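Local coordinates for invasion-associated protein (Mycobacterium tuberculosis, PDB 4LJ1), which belongs to the NlpC/p60 family but is non-catalytic, binding peptidoglycan and thereby probably stabilising the mycobacterial cell wall, at residues A[12-17]-A[55-60]; A[16-21]-A[44-49]; A[105-110]-A[117-122]. One frame throughout, in Å; residues are numbered along the deposited sequence.

Overall arrangement
Helix 5-16 and the turns after it link the first two contacts, whose centres are about 11 Å apart. In contact 1 the end of this helix packs on the end of helix 48-57; in contact 2 the turns that follow meet the chain leading into the start of that same helix. Contact 3, centred about 17 Å from contact 1 and 15 Å from contact 2, lies in the hairpin of the four-stranded sheet. Its L108 reaches contact 1, with CD2 3.3 Å from G15 C, and its V110 packs on F46, D47 and A48. By family comparison A48 probably occupies the position of the catalytic cysteine of active relatives, in keeping with a non-catalytic domain.

Contact 1 of 3, residues A[12-17]-A[55-60]; sequences IARGLS and AYAGAG
R14 reaches from helix 5-16 and lays its guanidinium group over the backbone of A57 and G58. G58 N sits 3.3 Å above the guanidinium plane, toward its rim, with A57 C on the same face. R14 CD comes to 3.4 Å from G58 CA, a closeness that suits a glycine, and R14 NH2 lies 3.8 Å from A57 CB. R14 NE and G58 N are both donors and do not bond; G58 N is satisfied by A55 O, at 3.0 Å. The arginine leaves its helix with CG beside the backbone N (chi1 -75°), and a bend at chi3 (68°) brings its flat end round. There NH2 bonds Y54 O, and the cation also meets the Y54 ring.

Nearer the helix axes, G15 and A55 approach to 5.0 Å between their CA atoms, a closeness that these two small residues permit; A55 CB rests 4.1 Å from G15 N. V11, one turn earlier, packs on A55 and A59. At the far end a type I beta turn from A57 closes at G60, whose positive phi suits glycine. This is close helix-helix packing through small residues, joining helices 5-16 and 48-57 of the NlpC/p60 domain.

Contact 2 of 3, residues A[16-21]-A[44-49]; sequences LSQRGV and VGFDAS
V21 closes on G45 and F46 at the end of two overlapping turns, with the CA atoms of V21 and G45 5.7 Å apart. The first is a type I turn from L16 to R19; the second, from Q18 to V21, is type II, and G20 takes its positive-phi corner (phi 90°), a place natural to glycine. V21 N closes this second turn on Q18 O at 3.0 Å. Opposite, residues 44-45 form a weakly bonded strand, after which the chain passes through F46 to D47, the N-cap of helix 48-57.

No hydrogen bond joins the segments; side chains do the work. V21 CG1, placed anti to the backbone N, lies 3.6 Å from G45 CA and 3.7 Å from F46 CD2. Q18 meets the ring at the neighbouring CE2, which its CG also touches. Its OE1 points at the ring edge, in plane, 3.4 Å from F46 CE2, while the amide stands nearly perpendicular to the ring at 81°; an acceptor oxygen suits the slightly positive rim of C-H groups. A bend at chi2 turns the amide so that NE2 bonds S17 OG at 3.0 Å. Within segment 16-21, L16 O accepts R19 N and R19 NE from opposite faces of its plane.

P33 packs on Q18, V21 and F46, and strand 114-118 adds V114 against V21 and F46, with backbone bonds from V114 to G20 and V21. D47 caps G50 N and pairs with R65, while A48 faces S97 and V98 of strand 97-103 at the start of helix 48-57.

Contact 3 of 3, residues A[105-110]-A[117-122]; sequences GQMLEV and SPVRTN
In the R120 conformer given, one of two, the guanidinium group has the methyl CE of M107 over one face, toward the rim, and the E109 carboxylate at its edge. E109 OE1 and R120 NH2 form a salt bridge, but the modelled separation is too short to trust, so the exact geometry around this arginine is doubtful. In the S117 conformer given, also one of two, S117 OG donates to E109 OE2 at 2.7 Å, reaching it on the anti side and out of the carboxylate plane; Q115 donates to OE2 as well. M107 starts between its backbone N and carbonyl carbon (chi1 63°) and then runs extended, which carries CE onto one face of the R120 guanidinium group while CB passes V119 CG2 at 4.1 Å.

The backbones pair briefly as antiparallel strands before residues 119-122 turn away. M107 and S117 exchange two bonds, M107 N to S117 O and S117 N to M107 O, each 2.9 Å. Beyond, V119 N reaches G105 O at 2.9 Å from above the carbonyl plane. P118, opposite Q106 in a non-hydrogen-bonded pair on an outermost strand, needs no N-H toward its neighbour, which suits proline.

Chemically, an ion pair ties E109 of strand 106-110 to R120, just past the end of strand 114-118. The donors S117 OG and Q115 NE2 at OE2, with R120 as a nearby positive charge, would be expected to keep E109 ionised and would probably limit its rotation.

Contact 1 of 3, residues A[12-17]-A[55-60]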
# COMPACT_ATOMS: atom_id res chain seq x y z
N ILE A 12 0.19 -1.65 -10.03
CA ILE A 12 0.97 -2.78 -9.56
C ILE A 12 2.38 -2.80 -10.14
O ILE A 12 3.35 -3.06 -9.42
CB ILE A 12 0.22 -4.11 -9.81
CG1 ILE A 12 -0.97 -4.25 -8.84
CG2 ILE A 12 1.17 -5.30 -9.63
CD1 ILE A 12 -1.93 -5.37 -9.14
N ALA A 13 2.50 -2.54 -11.44
CA ALA A 13 3.82 -2.51 -12.06
C ALA A 13 4.69 -1.43 -11.42
O ALA A 13 5.87 -1.63 -11.21
CB ALA A 13 3.70 -2.26 -13.55
N ARG A 14 4.12 -0.27 -11.11
CA ARG A 14 4.90 0.78 -10.43
C ARG A 14 5.39 0.31 -9.07
O ARG A 14 6.56 0.50 -8.74
CB ARG A 14 4.07 2.03 -10.24
CG ARG A 14 3.89 2.82 -11.51
CD ARG A 14 2.82 3.88 -11.37
NE ARG A 14 3.22 4.94 -10.44
CZ ARG A 14 3.85 6.07 -10.77
NH1 ARG A 14 4.17 6.36 -12.03
NH2 ARG A 14 4.12 6.94 -9.83
N GLY A 15 4.52 -0.31 -8.28
CA GLY A 15 4.98 -0.88 -7.01
C GLY A 15 6.09 -1.90 -7.17
O GLY A 15 7.11 -1.84 -6.49
N LEU A 16 5.86 -2.87 -8.06
CA LEU A 16 6.83 -3.94 -8.28
C LEU A 16 8.19 -3.42 -8.77
O LEU A 16 9.22 -4.01 -8.47
CB LEU A 16 6.29 -4.98 -9.26
CG LEU A 16 5.15 -5.87 -8.74
CD1 LEU A 16 4.63 -6.74 -9.89
CD2 LEU A 16 5.61 -6.74 -7.57
N SER A 17 8.21 -2.31 -9.51
CA SER A 17 9.46 -1.73 -9.96
C SER A 17 10.37 -1.27 -8.83
O SER A 17 11.54 -1.02 -9.05
CB SER A 17 9.20 -0.55 -10.90
OG SER A 17 8.75 0.62 -10.22
N ALA A 55 2.81 4.11 -5.92
CA ALA A 55 2.13 3.19 -6.80
C ALA A 55 0.85 3.81 -7.35
O ALA A 55 0.62 3.83 -8.57
CB ALA A 55 1.85 1.85 -6.10
N TYR A 56 0.01 4.33 -6.46
CA TYR A 56 -1.31 4.82 -6.86
C TYR A 56 -1.26 6.15 -7.62
O TYR A 56 -2.24 6.49 -8.29
CB TYR A 56 -2.32 4.83 -5.68
CG TYR A 56 -3.19 3.59 -5.74
CD1 TYR A 56 -4.14 3.47 -6.76
CD2 TYR A 56 -3.04 2.51 -4.86
CE1 TYR A 56 -4.90 2.33 -6.90
CE2 TYR A 56 -3.81 1.35 -5.01
CZ TYR A 56 -4.75 1.27 -6.02
OH TYR A 56 -5.51 0.13 -6.19
N ALA A 57 -0.15 6.89 -7.58
CA ALA A 57 0.00 8.05 -8.46
C ALA A 57 -0.07 7.59 -9.92
O ALA A 57 -0.42 8.40 -10.78
CB ALA A 57 1.30 8.77 -8.15
N GLY A 58 0.20 6.33 -10.22
CA GLY A 58 0.03 5.80 -11.58
C GLY A 58 -1.39 5.85 -12.11
O GLY A 58 -1.62 5.85 -13.33
N ALA A 59 -2.35 5.91 -11.20
CA ALA A 59 -3.77 6.05 -11.50
C ALA A 59 -4.24 7.51 -11.45
O ALA A 59 -5.43 7.79 -11.56
CB ALA A 59 -4.59 5.19 -10.54
N GLY A 60 -3.30 8.44 -11.29
CA GLY A 60 -3.63 9.85 -11.20
C GLY A 60 -4.19 10.24 -9.85
O GLY A 60 -4.79 11.29 -9.71

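Contact 2 of 3, residues A[16-21]-A[44-49]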
# COMPACT_ATOMS: atom_id res chain seq x y z
N LEU A 16 5.86 -2.87 -8.06
CA LEU A 16 6.83 -3.94 -8.28
C LEU A 16 8.19 -3.42 -8.77
O LEU A 16 9.22 -4.01 -8.47
CB LEU A 16 6.29 -4.98 -9.26
CG LEU A 16 5.15 -5.87 -8.74
CD1 LEU A 16 4.63 -6.74 -9.89
CD2 LEU A 16 5.61 -6.74 -7.57
N SER A 17 8.21 -2.31 -9.51
CA SER A 17 9.46 -1.73 -9.96
C SER A 17 10.37 -1.27 -8.83
O SER A 17 11.54 -1.02 -9.05
CB SER A 17 9.20 -0.55 -10.90
OG SER A 17 8.75 0.62 -10.22
N GLN A 18 9.83 -1.12 -7.63
CA GLN A 18 10.57 -0.65 -6.46
C GLN A 18 11.05 -1.78 -5.55
O GLN A 18 11.59 -1.50 -4.49
CB GLN A 18 9.73 0.36 -5.67
CG GLN A 18 9.23 1.52 -6.52
CD GLN A 18 10.40 2.27 -7.14
OE1 GLN A 18 11.28 2.76 -6.44
NE2 GLN A 18 10.45 2.29 -8.48
N ARG A 19 10.88 -3.03 -5.95
CA ARG A 19 11.37 -4.14 -5.15
C ARG A 19 12.85 -3.97 -4.85
O ARG A 19 13.64 -3.60 -5.72
CB ARG A 19 11.15 -5.47 -5.86
CG ARG A 19 9.71 -5.97 -5.76
CD ARG A 19 9.47 -7.19 -6.60
NE ARG A 19 9.39 -6.88 -8.02
CZ ARG A 19 9.16 -7.78 -8.95
NH1 ARG A 19 9.08 -7.43 -10.23
NH2 ARG A 19 8.98 -9.06 -8.63
N GLY A 20 13.22 -4.21 -3.60
CA GLY A 20 14.59 -4.10 -3.13
C GLY A 20 14.97 -2.72 -2.62
O GLY A 20 16.04 -2.59 -2.05
N VAL A 21 14.15 -1.70 -2.85
CA VAL A 21 14.45 -0.38 -2.29
C VAL A 21 14.36 -0.46 -0.77
O VAL A 21 13.41 -1.04 -0.25
CB VAL A 21 13.49 0.69 -2.87
CG1 VAL A 21 13.62 2.00 -2.12
CG2 VAL A 21 13.73 0.90 -4.37
N VAL A 44 17.90 6.66 1.18
CA VAL A 44 16.93 6.85 0.11
C VAL A 44 16.04 5.60 0.05
O VAL A 44 16.49 4.52 -0.30
CB VAL A 44 17.63 7.11 -1.25
CG1 VAL A 44 16.59 7.31 -2.35
CG2 VAL A 44 18.58 8.30 -1.18
N GLY A 45 14.76 5.76 0.35
CA GLY A 45 13.89 4.62 0.40
C GLY A 45 12.43 5.00 0.56
O GLY A 45 11.98 6.09 0.23
N PHE A 46 11.68 4.01 1.07
CA PHE A 46 10.22 4.14 1.30
C PHE A 46 9.85 3.68 2.70
O PHE A 46 10.44 2.74 3.21
CB PHE A 46 9.44 3.21 0.35
CG PHE A 46 9.35 3.68 -1.09
CD1 PHE A 46 8.50 4.74 -1.43
CD2 PHE A 46 10.03 3.02 -2.08
CE1 PHE A 46 8.38 5.13 -2.75
CE2 PHE A 46 9.89 3.42 -3.39
CZ PHE A 46 9.05 4.47 -3.72
N ASP A 47 8.80 4.31 3.23
CA ASP A 47 7.99 3.64 4.23
C ASP A 47 6.73 3.09 3.54
O ASP A 47 6.54 3.25 2.33
CB ASP A 47 7.70 4.50 5.45
CG ASP A 47 6.82 5.69 5.19
OD1 ASP A 47 6.36 5.91 4.05
OD2 ASP A 47 6.62 6.47 6.14
N ALA A 48 5.89 2.38 4.28
CA ALA A 48 4.74 1.69 3.66
C ALA A 48 3.84 2.68 2.94
O ALA A 48 3.42 2.47 1.80
CB ALA A 48 3.95 0.92 4.71
N SER A 49 3.54 3.79 3.59
CA SER A 49 2.69 4.84 3.04
C SER A 49 3.27 5.45 1.77
O SER A 49 2.57 5.71 0.78
CB SER A 49 2.45 5.93 4.09
OG SER A 49 1.50 5.40 5.00

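Contact 3 of 3, residues A[105-110]-A[117-122]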
# COMPACT_ATOMS: atom_id res chain seq x y z
N GLY A 105 -3.04 -14.37 -2.93
CA GLY A 105 -2.52 -14.49 -1.58
C GLY A 105 -1.20 -13.78 -1.33
O GLY A 105 -0.54 -14.06 -0.33
N GLN A 106 -0.80 -12.86 -2.22
CA GLN A 106 0.47 -12.15 -2.16
C GLN A 106 0.22 -10.65 -1.98
O GLN A 106 -0.75 -10.10 -2.49
CB GLN A 106 1.27 -12.37 -3.45
CG GLN A 106 1.52 -13.82 -3.81
CD GLN A 106 2.45 -14.50 -2.84
OE1 GLN A 106 3.19 -13.86 -2.11
NE2 GLN A 106 2.41 -15.83 -2.83
N MET A 107 1.15 -10.00 -1.28
CA MET A 107 1.10 -8.56 -1.12
C MET A 107 2.47 -7.95 -1.34
O MET A 107 3.48 -8.58 -1.14
CB MET A 107 0.59 -8.19 0.27
CG MET A 107 1.43 -8.62 1.45
SD MET A 107 0.60 -8.25 3.02
CE MET A 107 1.88 -8.80 4.17
N LEU A 108 2.48 -6.67 -1.73
CA LEU A 108 3.68 -5.86 -1.82
C LEU A 108 3.73 -4.99 -0.56
O LEU A 108 2.80 -4.23 -0.31
CB LEU A 108 3.64 -4.99 -3.08
CG LEU A 108 4.90 -4.18 -3.34
CD1 LEU A 108 6.07 -5.06 -3.73
CD2 LEU A 108 4.64 -3.10 -4.40
N GLU A 109 4.79 -5.15 0.22
CA GLU A 109 4.96 -4.47 1.47
C GLU A 109 6.35 -3.86 1.58
O GLU A 109 7.22 -4.11 0.76
CB GLU A 109 4.75 -5.44 2.64
CG GLU A 109 5.80 -6.53 2.70
CD GLU A 109 5.77 -7.30 3.98
OE1 GLU A 109 5.09 -6.86 4.94
OE2 GLU A 109 6.50 -8.28 4.07
N VAL A 110 6.56 -3.08 2.63
CA VAL A 110 7.90 -2.64 2.98
C VAL A 110 8.30 -3.35 4.26
O VAL A 110 7.72 -3.10 5.31
CB VAL A 110 8.03 -1.12 3.13
CG1 VAL A 110 9.49 -0.75 3.31
CG2 VAL A 110 7.45 -0.41 1.92
N SER A 117 5.46 -10.63 -0.43
CA SER A 117 5.36 -11.60 0.67
C SER A 117 3.95 -12.18 0.70
O SER A 117 3.02 -11.50 0.33
CB SER A 117 5.51 -10.91 2.02
OG SER A 117 6.66 -10.11 2.13
N PRO A 118 3.76 -13.40 1.20
CA PRO A 118 2.39 -13.88 1.39
C PRO A 118 1.64 -12.98 2.36
O PRO A 118 2.22 -12.47 3.32
CB PRO A 118 2.60 -15.28 1.97
CG PRO A 118 3.93 -15.71 1.47
CD PRO A 118 4.75 -14.47 1.41
N VAL A 119 0.35 -12.78 2.12
CA VAL A 119 -0.47 -12.03 3.04
C VAL A 119 -0.44 -12.68 4.43
O VAL A 119 -0.51 -13.93 4.54
CB VAL A 119 -1.92 -11.94 2.54
CG1 VAL A 119 -2.82 -11.28 3.58
CG2 VAL A 119 -1.99 -11.23 1.20
N ARG A 120 -0.33 -11.87 5.48
CA ARG A 120 -0.35 -12.35 6.86
C ARG A 120 -1.64 -11.85 7.50
O ARG A 120 -1.96 -10.66 7.44
CB ARG A 120 0.81 -11.76 7.67
CG ARG A 120 2.25 -12.08 7.25
CD ARG A 120 3.24 -11.11 7.97
NE ARG A 120 3.85 -10.07 7.12
CZ ARG A 120 3.73 -8.75 7.28
NH1 ARG A 120 2.99 -8.23 8.24
NH2 ARG A 120 4.35 -7.96 6.46
N THR A 121 -2.39 -12.71 8.15
CA THR A 121 -3.61 -12.22 8.79
C THR A 121 -3.35 -11.76 10.23
O THR A 121 -4.19 -11.09 10.79
CB THR A 121 -4.74 -13.25 8.81
OG1 THR A 121 -4.22 -14.42 9.39
CG2 THR A 121 -5.26 -13.53 7.40
N ASN A 122 -2.18 -12.05 10.79
CA ASN A 122 -1.86 -11.56 12.14
C ASN A 122 -1.84 -10.04 12.18
O ASN A 122 -1.02 -9.42 11.52
CB ASN A 122 -0.53 -12.08 12.66
CG ASN A 122 -0.24 -11.59 14.07
OD1 ASN A 122 -1.03 -11.84 14.97
ND2 ASN A 122 0.89 -10.91 14.27